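Local coordinates for protein N-acetylglucosamine-specific lectin (Saxidomus purpuratus, PDB 6A7S) that binds N-acetylated amino sugars such as N-acetylgalactosamine and N-acetylglucosamine through a C-type lectin domain, at residues T83-Y88 against N148-C153; Y88-R93 against L126-Y131; I112-G117 against W138-D143. One frame throughout, in Å; residues are numbered along the deposited sequence.

Contact 1: T83-Y88 against N148-C153. With NGA (2-acetamido-2-deoxy-beta-D-galactopyranose), chain B.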
loop_
_atom_site.group_PDB
_atom_site.type_symbol
_atom_site.label_atom_id
_atom_site.label_comp_id
_atom_site.label_asym_id
_atom_site.label_seq_id
_atom_site.Cartn_x
_atom_site.Cartn_y
_atom_site.Cartn_z
ATOM N N THR A 83 -26.722 0.337 12.400
ATOM C CA THR A 83 -27.342 1.656 12.743
ATOM C C THR A 83 -27.113 2.009 14.215
ATOM O O THR A 83 -27.432 3.073 14.603
ATOM C CB THR A 83 -28.864 1.664 12.486
ATOM O OG1 THR A 83 -29.390 0.536 13.183
ATOM C CG2 THR A 83 -29.240 1.532 11.026
ATOM N N ALA A 84 -26.547 1.113 15.027
ATOM C CA ALA A 84 -26.396 1.355 16.455
ATOM C C ALA A 84 -25.381 2.487 16.722
ATOM O O ALA A 84 -25.550 3.252 17.629
ATOM C CB ALA A 84 -25.964 0.084 17.158
ATOM N N LYS A 85 -24.278 2.531 15.983
ATOM C CA LYS A 85 -23.178 3.426 16.243
ATOM C C LYS A 85 -23.133 4.442 15.109
ATOM O O LYS A 85 -23.361 4.065 13.982
ATOM C CB LYS A 85 -21.828 2.694 16.271
ATOM C CG LYS A 85 -21.756 1.393 17.076
ATOM C CD LYS A 85 -21.685 1.585 18.563
ATOM C CE LYS A 85 -21.902 0.308 19.330
ATOM N NZ LYS A 85 -20.679 -0.513 19.372
ATOM N N HIS A 86 -22.772 5.696 15.418
ATOM C CA HIS A 86 -22.741 6.738 14.437
ATOM C C HIS A 86 -21.325 7.318 14.260
ATOM O O HIS A 86 -21.143 8.245 13.518
ATOM C CB HIS A 86 -23.862 7.783 14.746
ATOM C CG HIS A 86 -23.616 8.764 15.864
ATOM N ND1 HIS A 86 -23.789 8.442 17.194
ATOM C CD2 HIS A 86 -23.261 10.088 15.852
ATOM C CE1 HIS A 86 -23.516 9.510 17.956
ATOM N NE2 HIS A 86 -23.187 10.542 17.151
ATOM N N TYR A 87 -20.304 6.733 14.885
ATOM C CA TYR A 87 -18.952 7.093 14.557
ATOM C C TYR A 87 -18.006 5.937 14.909
ATOM O O TYR A 87 -18.244 5.226 15.866
ATOM C CB TYR A 87 -18.503 8.378 15.271
ATOM C CG TYR A 87 -18.644 8.384 16.769
ATOM C CD1 TYR A 87 -19.853 8.722 17.351
ATOM C CD2 TYR A 87 -17.585 8.068 17.621
ATOM C CE1 TYR A 87 -20.031 8.684 18.723
ATOM C CE2 TYR A 87 -17.742 8.051 19.005
ATOM C CZ TYR A 87 -18.974 8.374 19.558
ATOM O OH TYR A 87 -19.183 8.374 20.907
ATOM N N TYR A 88 -16.897 5.875 14.164
ATOM C CA TYR A 88 -15.787 4.895 14.343
ATOM C C TYR A 88 -14.444 5.612 14.190
ATOM O O TYR A 88 -14.181 6.299 13.214
ATOM C CB TYR A 88 -15.814 3.788 13.307
ATOM C CG TYR A 88 -16.932 2.805 13.469
ATOM C CD1 TYR A 88 -18.248 3.174 13.217
ATOM C CD2 TYR A 88 -16.672 1.489 13.838
ATOM C CE1 TYR A 88 -19.279 2.258 13.372
ATOM C CE2 TYR A 88 -17.696 0.549 13.978
ATOM C CZ TYR A 88 -19.004 0.940 13.751
ATOM O OH TYR A 88 -20.008 0.015 13.923
ATOM N N ASN A 148 -16.061 8.009 23.827
ATOM C CA ASN A 148 -15.966 6.577 23.673
ATOM C C ASN A 148 -16.750 6.104 22.465
ATOM O O ASN A 148 -17.972 6.389 22.328
ATOM C CB ASN A 148 -16.492 5.850 24.901
ATOM C CG ASN A 148 -15.593 6.074 26.088
ATOM O OD1 ASN A 148 -14.373 6.092 25.989
ATOM N ND2 ASN A 148 -16.211 6.266 27.225
ATOM N N GLY A 149 -16.093 5.284 21.648
ATOM C CA GLY A 149 -16.754 4.662 20.507
ATOM C C GLY A 149 -15.979 3.435 20.020
ATOM O O GLY A 149 -14.901 3.130 20.543
ATOM N N PRO A 150 -16.483 2.787 18.955
ATOM C CA PRO A 150 -15.813 1.679 18.267
ATOM C C PRO A 150 -14.720 2.212 17.333
ATOM O O PRO A 150 -14.525 3.452 17.193
ATOM C CB PRO A 150 -16.932 1.040 17.477
ATOM C CG PRO A 150 -17.757 2.247 17.047
ATOM C CD PRO A 150 -17.732 3.164 18.266
ATOM N N CYS A 151 -13.955 1.292 16.747
ATOM C CA CYS A 151 -12.821 1.683 15.934
ATOM C C CYS A 151 -12.558 0.641 14.838
ATOM O O CYS A 151 -13.184 -0.437 14.804
ATOM C CB CYS A 151 -11.600 1.975 16.802
ATOM S SG CYS A 151 -10.889 0.450 17.506
ATOM N N ILE A 152 -11.659 1.034 13.919
ATOM C CA ILE A 152 -11.262 0.262 12.773
ATOM C C ILE A 152 -9.738 0.105 12.787
ATOM O O ILE A 152 -8.993 1.081 12.677
ATOM C CB ILE A 152 -11.711 0.873 11.446
ATOM C CG1 ILE A 152 -13.197 1.281 11.427
ATOM C CG2 ILE A 152 -11.394 -0.142 10.358
ATOM C CD1 ILE A 152 -13.593 1.991 10.176
ATOM N N CYS A 153 -9.306 -1.148 12.916
ATOM C CA CYS A 153 -7.868 -1.461 12.840
ATOM C C CYS A 153 -7.555 -2.067 11.471
ATOM O O CYS A 153 -8.389 -2.719 10.845
ATOM C CB CYS A 153 -7.442 -2.500 13.878
ATOM S SG CYS A 153 -7.877 -2.132 15.606
HETATM C C1 NGA B . -20.853 15.288 16.350
HETATM C C2 NGA B . -19.375 14.951 16.109
HETATM C C3 NGA B . -18.772 16.218 16.701
HETATM C C4 NGA B . -19.450 17.453 16.029
HETATM C C5 NGA B . -20.957 17.357 15.841
HETATM C C6 NGA B . -21.712 18.546 15.190
HETATM C C7 NGA B . -18.022 12.955 16.563
HETATM C C8 NGA B . -17.670 11.991 17.687
HETATM N N2 NGA B . -18.923 13.853 16.933
HETATM O O1 NGA B . -21.775 14.460 17.002
HETATM O O3 NGA B . -17.355 16.179 16.622
HETATM O O4 NGA B . -18.727 17.524 14.808
HETATM O O5 NGA B . -21.284 16.069 15.239
HETATM O O6 NGA B . -21.469 19.721 15.990
HETATM O O7 NGA B . -17.488 12.965 15.479
#

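Contact 2: Y88-R93 against L126-Y131. With NGA (2-acetamido-2-deoxy-beta-D-galactopyranose), chain B.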
loop_
_atom_site.group_PDB
_atom_site.type_symbol
_atom_site.label_atom_id
_atom_site.label_comp_id
_atom_site.label_asym_id
_atom_site.label_seq_id
_atom_site.Cartn_x
_atom_site.Cartn_y
_atom_site.Cartn_z
ATOM N N TYR A 88 -16.897 5.875 14.164
ATOM C CA TYR A 88 -15.787 4.895 14.343
ATOM C C TYR A 88 -14.444 5.612 14.190
ATOM O O TYR A 88 -14.181 6.299 13.214
ATOM C CB TYR A 88 -15.814 3.788 13.307
ATOM C CG TYR A 88 -16.932 2.805 13.469
ATOM C CD1 TYR A 88 -18.248 3.174 13.217
ATOM C CD2 TYR A 88 -16.672 1.489 13.838
ATOM C CE1 TYR A 88 -19.279 2.258 13.372
ATOM C CE2 TYR A 88 -17.696 0.549 13.978
ATOM C CZ TYR A 88 -19.004 0.940 13.751
ATOM O OH TYR A 88 -20.008 0.015 13.923
ATOM N N TRP A 89 -13.587 5.439 15.190
ATOM C CA TRP A 89 -12.244 6.066 15.160
ATOM C C TRP A 89 -11.370 5.463 14.056
ATOM O O TRP A 89 -11.444 4.264 13.811
ATOM C CB TRP A 89 -11.594 5.935 16.530
ATOM C CG TRP A 89 -12.311 6.634 17.633
ATOM C CD1 TRP A 89 -12.782 6.078 18.784
ATOM C CD2 TRP A 89 -12.633 8.032 17.700
ATOM N NE1 TRP A 89 -13.379 7.028 19.554
ATOM C CE2 TRP A 89 -13.308 8.232 18.916
ATOM C CE3 TRP A 89 -12.434 9.117 16.856
ATOM C CZ2 TRP A 89 -13.845 9.461 19.278
ATOM C CZ3 TRP A 89 -12.902 10.354 17.250
ATOM C CH2 TRP A 89 -13.569 10.521 18.460
ATOM N N ILE A 90 -10.545 6.326 13.440
ATOM C CA ILE A 90 -9.598 5.967 12.410
ATOM C C ILE A 90 -8.237 6.627 12.693
ATOM O O ILE A 90 -8.098 7.485 13.542
ATOM C CB ILE A 90 -10.123 6.315 10.988
ATOM C CG1 ILE A 90 -10.273 7.830 10.774
ATOM C CG2 ILE A 90 -11.403 5.537 10.651
ATOM C CD1 ILE A 90 -10.579 8.209 9.356
ATOM N N GLY A 91 -7.219 6.260 11.910
ATOM C CA GLY A 91 -5.814 6.513 12.277
ATOM C C GLY A 91 -5.307 7.827 11.759
ATOM O O GLY A 91 -4.285 7.885 11.039
ATOM N N ALA A 92 -5.984 8.913 12.140
ATOM C CA ALA A 92 -5.484 10.204 11.838
ATOM C C ALA A 92 -5.885 11.209 12.916
ATOM O O ALA A 92 -6.912 11.083 13.553
ATOM C CB ALA A 92 -5.946 10.634 10.471
ATOM N N ARG A 93 -5.036 12.228 13.082
ATOM C CA ARG A 93 -5.216 13.279 14.062
ATOM C C ARG A 93 -4.325 14.473 13.701
ATOM O O ARG A 93 -3.417 14.339 12.894
ATOM C CB ARG A 93 -4.913 12.752 15.467
ATOM C CG ARG A 93 -3.443 12.662 15.846
ATOM C CD ARG A 93 -3.257 12.412 17.341
ATOM N NE ARG A 93 -3.843 13.395 18.259
ATOM C CZ ARG A 93 -3.940 13.232 19.580
ATOM N NH1 ARG A 93 -3.535 12.105 20.150
ATOM N NH2 ARG A 93 -4.431 14.195 20.332
ATOM N N LEU A 126 -9.675 11.933 14.062
ATOM C CA LEU A 126 -10.619 11.707 12.999
ATOM C C LEU A 126 -11.443 10.459 13.308
ATOM O O LEU A 126 -10.953 9.459 13.896
ATOM C CB LEU A 126 -9.914 11.581 11.649
ATOM C CG LEU A 126 -9.656 12.894 10.917
ATOM C CD1 LEU A 126 -8.446 13.628 11.490
ATOM C CD2 LEU A 126 -9.462 12.614 9.445
ATOM N N ASP A 127 -12.700 10.547 12.871
ATOM C CA ASP A 127 -13.608 9.419 12.815
ATOM C C ASP A 127 -14.307 9.391 11.461
ATOM O O ASP A 127 -14.206 10.302 10.699
ATOM C CB ASP A 127 -14.591 9.416 13.985
ATOM C CG ASP A 127 -15.403 10.700 14.167
ATOM O OD1 ASP A 127 -15.585 11.399 13.164
ATOM O OD2 ASP A 127 -15.928 10.903 15.302
ATOM N N TYR A 128 -14.864 8.229 11.115
ATOM C CA TYR A 128 -15.945 8.191 10.190
ATOM C C TYR A 128 -17.183 8.572 10.975
ATOM O O TYR A 128 -17.367 8.064 12.059
ATOM C CB TYR A 128 -16.125 6.808 9.554
ATOM C CG TYR A 128 -15.282 6.637 8.325
ATOM C CD1 TYR A 128 -13.963 6.207 8.423
ATOM C CD2 TYR A 128 -15.761 6.945 7.075
ATOM C CE1 TYR A 128 -13.155 6.081 7.305
ATOM C CE2 TYR A 128 -14.970 6.807 5.940
ATOM C CZ TYR A 128 -13.652 6.395 6.057
ATOM O OH TYR A 128 -12.847 6.300 4.959
ATOM N N LEU A 129 -17.981 9.500 10.453
ATOM C CA LEU A 129 -19.138 9.983 11.189
ATOM C C LEU A 129 -20.372 9.822 10.307
ATOM O O LEU A 129 -20.332 10.023 9.112
ATOM C CB LEU A 129 -18.925 11.461 11.544
ATOM C CG LEU A 129 -20.098 12.238 12.175
ATOM C CD1 LEU A 129 -20.454 11.681 13.542
ATOM C CD2 LEU A 129 -19.716 13.719 12.334
ATOM N N ASN A 130 -21.487 9.486 10.946
ATOM C CA ASN A 130 -22.764 9.429 10.294
ATOM C C ASN A 130 -23.680 10.383 11.056
ATOM O O ASN A 130 -24.221 9.990 12.065
ATOM C CB ASN A 130 -23.366 8.033 10.276
ATOM C CG ASN A 130 -24.626 8.001 9.435
ATOM O OD1 ASN A 130 -24.737 8.728 8.442
ATOM N ND2 ASN A 130 -25.537 7.118 9.795
ATOM N N TYR A 131 -23.759 11.645 10.618
ATOM C CA TYR A 131 -24.572 12.622 11.338
ATOM C C TYR A 131 -24.968 13.748 10.393
ATOM O O TYR A 131 -24.094 14.411 9.876
ATOM C CB TYR A 131 -23.790 13.240 12.511
ATOM C CG TYR A 131 -24.587 14.188 13.381
ATOM C CD1 TYR A 131 -25.759 13.764 13.999
ATOM C CD2 TYR A 131 -24.204 15.513 13.567
ATOM C CE1 TYR A 131 -26.507 14.619 14.792
ATOM C CE2 TYR A 131 -24.958 16.391 14.336
ATOM C CZ TYR A 131 -26.098 15.934 14.962
ATOM O OH TYR A 131 -26.851 16.772 15.712
HETATM C C1 NGA B . -20.853 15.288 16.350
HETATM C C2 NGA B . -19.375 14.951 16.109
HETATM C C3 NGA B . -18.772 16.218 16.701
HETATM C C4 NGA B . -19.450 17.453 16.029
HETATM C C5 NGA B . -20.957 17.357 15.841
HETATM C C6 NGA B . -21.712 18.546 15.190
HETATM C C7 NGA B . -18.022 12.955 16.563
HETATM C C8 NGA B . -17.670 11.991 17.687
HETATM N N2 NGA B . -18.923 13.853 16.933
HETATM O O1 NGA B . -21.775 14.460 17.002
HETATM O O3 NGA B . -17.355 16.179 16.622
HETATM O O4 NGA B . -18.727 17.524 14.808
HETATM O O5 NGA B . -21.284 16.069 15.239
HETATM O O6 NGA B . -21.469 19.721 15.990
HETATM O O7 NGA B . -17.488 12.965 15.479
#

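Contact 3: I112-G117 against W138-D143. With NGA (2-acetamido-2-deoxy-beta-D-galactopyranose), chain B; SO4 (sulfate ion), chain E.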
loop_
_atom_site.group_PDB
_atom_site.type_symbol
_atom_site.label_atom_id
_atom_site.label_comp_id
_atom_site.label_asym_id
_atom_site.label_seq_id
_atom_site.Cartn_x
_atom_site.Cartn_y
_atom_site.Cartn_z
ATOM N N ILE A 112 -8.902 12.267 -0.170
ATOM C CA ILE A 112 -9.456 13.240 0.759
ATOM C C ILE A 112 -10.906 12.833 0.992
ATOM O O ILE A 112 -11.685 12.862 0.091
ATOM C CB ILE A 112 -9.373 14.683 0.205
ATOM C CG1 ILE A 112 -7.944 15.066 -0.189
ATOM C CG2 ILE A 112 -9.949 15.673 1.196
ATOM C CD1 ILE A 112 -6.954 15.025 0.937
ATOM N N GLY A 113 -11.262 12.493 2.225
ATOM C CA GLY A 113 -12.565 11.902 2.497
ATOM C C GLY A 113 -13.417 12.702 3.489
ATOM O O GLY A 113 -14.400 12.169 4.039
ATOM N N TRP A 114 -13.058 13.959 3.764
ATOM C CA TRP A 114 -13.854 14.809 4.698
ATOM C C TRP A 114 -15.317 14.868 4.252
ATOM O O TRP A 114 -15.589 14.929 3.078
ATOM C CB TRP A 114 -13.315 16.224 4.724
ATOM C CG TRP A 114 -11.914 16.372 5.222
ATOM C CD1 TRP A 114 -10.826 16.781 4.517
ATOM C CD2 TRP A 114 -11.468 16.215 6.575
ATOM N NE1 TRP A 114 -9.733 16.886 5.336
ATOM C CE2 TRP A 114 -10.102 16.553 6.607
ATOM C CE3 TRP A 114 -12.094 15.807 7.752
ATOM C CZ2 TRP A 114 -9.352 16.484 7.775
ATOM C CZ3 TRP A 114 -11.368 15.797 8.912
ATOM C CH2 TRP A 114 -10.015 16.114 8.918
ATOM N N GLY A 115 -16.263 14.871 5.192
ATOM C CA GLY A 115 -17.677 15.065 4.832
ATOM C C GLY A 115 -17.962 16.545 4.538
ATOM O O GLY A 115 -17.079 17.414 4.711
ATOM N N PRO A 116 -19.210 16.859 4.101
ATOM C CA PRO A 116 -19.603 18.247 3.853
ATOM C C PRO A 116 -19.212 19.145 5.037
ATOM O O PRO A 116 -19.501 18.886 6.172
ATOM C CB PRO A 116 -21.113 18.107 3.544
ATOM C CG PRO A 116 -21.244 16.738 2.888
ATOM C CD PRO A 116 -20.333 15.922 3.813
ATOM N N GLY A 117 -18.470 20.218 4.757
ATOM C CA GLY A 117 -18.223 21.249 5.736
ATOM C C GLY A 117 -17.029 20.925 6.610
ATOM O O GLY A 117 -16.690 21.720 7.455
ATOM N N TRP A 138 -15.331 11.567 6.864
ATOM C CA TRP A 138 -14.485 11.898 7.959
ATOM C C TRP A 138 -14.936 13.205 8.677
ATOM O O TRP A 138 -15.392 14.130 8.034
ATOM C CB TRP A 138 -13.056 12.107 7.469
ATOM C CG TRP A 138 -12.453 11.039 6.624
ATOM C CD1 TRP A 138 -12.815 9.735 6.452
ATOM C CD2 TRP A 138 -11.242 11.235 5.904
ATOM N NE1 TRP A 138 -11.934 9.120 5.616
ATOM C CE2 TRP A 138 -10.950 10.013 5.274
ATOM C CE3 TRP A 138 -10.417 12.346 5.699
ATOM C CZ2 TRP A 138 -9.849 9.886 4.433
ATOM C CZ3 TRP A 138 -9.304 12.203 4.897
ATOM C CH2 TRP A 138 -9.045 10.989 4.256
ATOM N N ASN A 139 -14.796 13.218 10.004
ATOM C CA ASN A 139 -14.939 14.385 10.853
ATOM C C ASN A 139 -13.734 14.445 11.781
ATOM O O ASN A 139 -13.182 13.387 12.142
ATOM C CB ASN A 139 -16.246 14.409 11.658
ATOM C CG ASN A 139 -16.332 15.593 12.615
ATOM O OD1 ASN A 139 -16.149 16.759 12.232
ATOM N ND2 ASN A 139 -16.546 15.281 13.881
ATOM N N ASP A 140 -13.358 15.681 12.158
ATOM C CA ASP A 140 -12.417 15.895 13.218
ATOM C C ASP A 140 -13.197 16.166 14.504
ATOM O O ASP A 140 -14.003 17.111 14.589
ATOM C CB ASP A 140 -11.398 17.013 12.930
ATOM C CG ASP A 140 -11.949 18.338 12.433
ATOM O OD1 ASP A 140 -13.167 18.425 12.073
ATOM O OD2 ASP A 140 -11.123 19.317 12.425
ATOM N N HIS A 141 -12.930 15.309 15.499
ATOM C CA HIS A 141 -13.543 15.424 16.809
ATOM C C HIS A 141 -12.552 16.023 17.790
ATOM O O HIS A 141 -11.432 15.523 17.941
ATOM C CB HIS A 141 -14.013 14.076 17.339
ATOM C CG HIS A 141 -14.864 14.202 18.546
ATOM N ND1 HIS A 141 -16.174 14.703 18.479
ATOM C CD2 HIS A 141 -14.603 13.914 19.839
ATOM C CE1 HIS A 141 -16.660 14.718 19.690
ATOM N NE2 HIS A 141 -15.743 14.175 20.547
ATOM N N VAL A 142 -13.045 17.003 18.551
ATOM C CA VAL A 142 -12.174 17.834 19.393
ATOM C C VAL A 142 -11.529 17.044 20.546
ATOM O O VAL A 142 -10.462 17.440 20.996
ATOM C CB VAL A 142 -12.946 19.052 19.922
ATOM C CG1 VAL A 142 -14.067 18.656 20.853
ATOM C CG2 VAL A 142 -12.015 20.075 20.564
ATOM N N ASP A 143 -12.196 15.977 21.018
ATOM C CA ASP A 143 -11.842 15.172 22.191
ATOM C C ASP A 143 -11.231 13.838 21.758
ATOM O O ASP A 143 -11.951 12.913 21.409
ATOM C CB ASP A 143 -13.079 14.903 23.054
ATOM C CG ASP A 143 -12.833 14.002 24.238
ATOM O OD1 ASP A 143 -11.635 13.897 24.684
ATOM O OD2 ASP A 143 -13.825 13.405 24.713
HETATM C C1 NGA B . -20.853 15.288 16.350
HETATM C C2 NGA B . -19.375 14.951 16.109
HETATM C C3 NGA B . -18.772 16.218 16.701
HETATM C C4 NGA B . -19.450 17.453 16.029
HETATM C C5 NGA B . -20.957 17.357 15.841
HETATM C C6 NGA B . -21.712 18.546 15.190
HETATM C C7 NGA B . -18.022 12.955 16.563
HETATM C C8 NGA B . -17.670 11.991 17.687
HETATM N N2 NGA B . -18.923 13.853 16.933
HETATM O O1 NGA B . -21.775 14.460 17.002
HETATM O O3 NGA B . -17.355 16.179 16.622
HETATM O O4 NGA B . -18.727 17.524 14.808
HETATM O O5 NGA B . -21.284 16.069 15.239
HETATM O O6 NGA B . -21.469 19.721 15.990
HETATM O O7 NGA B . -17.488 12.965 15.479
HETATM S S SO4 E . -17.930 20.927 1.176
HETATM O O1 SO4 E . -17.166 21.202 2.450
HETATM O O2 SO4 E . -19.381 21.094 1.423
HETATM O O3 SO4 E . -17.418 21.877 0.156
HETATM O O4 SO4 E . -17.737 19.553 0.615
#

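Contact 1: T83-Y88 against N148-C153
Pro-150 lays its ring over one face of the Tyr-88 phenol, and this CH-pi contact dominates the apolar part of the meeting between 83-88 and 148-153. Pro-150 CG stands 3.5 Å from the centroid of the Tyr-88 ring, just 13° off the ring normal, while Pro-150 CB leans over the CD2-CE2 side, 3.6 Å from Tyr-88 CE2. The two side chains cross at about a right angle. Near the base of the same tyrosine, Ile-152 CG1 packs on Tyr-88 CB at 4.1 Å, and Lys-85 slides past the proline with its aliphatic chain.

Two backbone oxygens of 148-153, those of Asn-148 and Pro-150, take polar contacts. Tyr-87 OH donates to the backbone O of Asn-148 at 2.7 Å, from a position 49° out of the carbonyl plane and therefore not on a lone pair. With CG between the backbone N and the carbonyl carbon (chi1 55°), the Tyr-87 ring swings toward 148-149 and CE2 comes to lie 3.8 Å from Gly-149 CA, a position where a CB would run into CE2. Tyr-88 CA makes a C-H...O contact of 3.4 Å with Pro-150 O, which also accepts the N-H of Trp-89.

Tyr-87 also meets the carbohydrate: the acetyl methyl C8 of the bound N-acetylgalactosamine sits centrally over one face of its ring, 3.8 Å from Tyr-87 CG.

Lys-85 and Tyr-88 both send their polar ends to the carboxylate of Glu-44 on strand 38-47, which runs antiparallel beside strand 149-155. Cys-151 and Cys-153 pack on helix 49-58, and Cys-153 is joined to it by a disulfide to Cys-56.

Contact 2: Y88-R93 against L126-Y131
Tyr-88 and Trp-89 pair with Tyr-128 and Asp-127 in the antiparallel sheet that carries the sugar site of this C-type lectin domain. Tyr-88 and Tyr-128 form a hydrogen-bonded pair, with Tyr-88 N 3.1 Å from Tyr-128 O and Tyr-128 N 2.9 Å from Tyr-88 O. Two residues on, Ile-90 N reaches Leu-126 O at 3.2 Å. The chain then turns a corner through an inverse gamma turn centred on Gly-91, after which Ala-92 O accepts Leu-126 N at 2.9 Å, so that both backbone polar groups of Leu-126 are gripped from the two arms of the corner.

On the face bearing Tyr-88 and Tyr-128, Ile-90 CG2 meets the edge of the Tyr-128 ring, 3.5 Å from CD1, the two side chains crossing nearly at right angles. Around the corner, the methyl of Ala-92 packs against the Leu-126 methyls. The six-membered ring of Trp-89 comes alongside the partner strand, where CE3 lies 3.3 Å from Leu-126 O at the edge of the indole, and crosses the Asp-127 side chain at a slant, the carboxyl plane inclined by 22° to it. Asp-127 CG occupies the slot between the backbone N and the carbonyl carbon (chi1 54°), and this carries OD2 forward to the bound sugar.

Leu-129 and Tyr-131 also touch the sugar. Backbone bonds and apolar side chains thus join the buried strands, while Asp-127 faces the acetamido group; its OD2 lies 2.6 Å from O7 of N-acetylgalactosamine, an approach of two oxygens so short that the acid group probably holds a proton.

Contact 3: I112-G117 against W138-D143
Trp-114 and Trp-138 form a single backbone bridge, with bonds made through the flanking Gly-113 and Gly-115: Trp-138 N gives an almost straight bond to Gly-113 O (3.0 Å, 178°) and Gly-115 N donates to a lone pair of Trp-138 O at 3.1 Å. Gly-113 CA makes a CH-pi contact over the face of the Trp-138 six-membered ring, 3.6 Å from its centroid. Trp-114 meets that indole in an edge-to-face pair: the edge of Trp-138 points at the face of Trp-114, with planes at 76°, and Trp-114 CE3 touches Trp-138 CB at 3.8 Å. The outer edge of Trp-114 lies against the backbone of Asp-140, whose buried N has no hydrogen-bond partner in the model. At its far end Trp-138 NE1 is hydrogen-bonded to Tyr-128 OH.

Beyond the bridge, side chains of the same strand meet the sugar. Asn-139, with CG anti to the backbone N (chi1 176°), uses both hydrogens of ND2: O7 and O3 of N-acetylgalactosamine each lie 3.0 Å from Asn-139 ND2. His-141 ND1 shares a 2.6 Å hydrogen bond with the same O3, and the acetyl methyl lies over one face of its ring. Lys-118 holds Asn-139 OD1, and Asp-120 N holds Asp-140 OD1. Trp-138, Asn-139 and Asp-140 spell the WND motif of C-type lectins, whose Asn and Asp belong to the second calcium site seen for this protein.

From the N terminus, the chain first lays down 83-88, then 88-93, sharing Tyr-88, and the loop with 112-117. The partners follow in a different order: 126-131 closes contact 2, 138-143 closes contact 3 and 148-153 closes contact 1 around both. Contacts 2 and 3 therefore cross along the chain, while each is nested in the long loop of contact 1. Strand 125-131 lies between strands 87-95 and 137-141, so contacts 2 and 3 adjoin, whereas contact 1 links this sheet to the one containing strand 149-155. All three converge on the bound N-acetylgalactosamine, though contacts 1 and 3 do not touch each other.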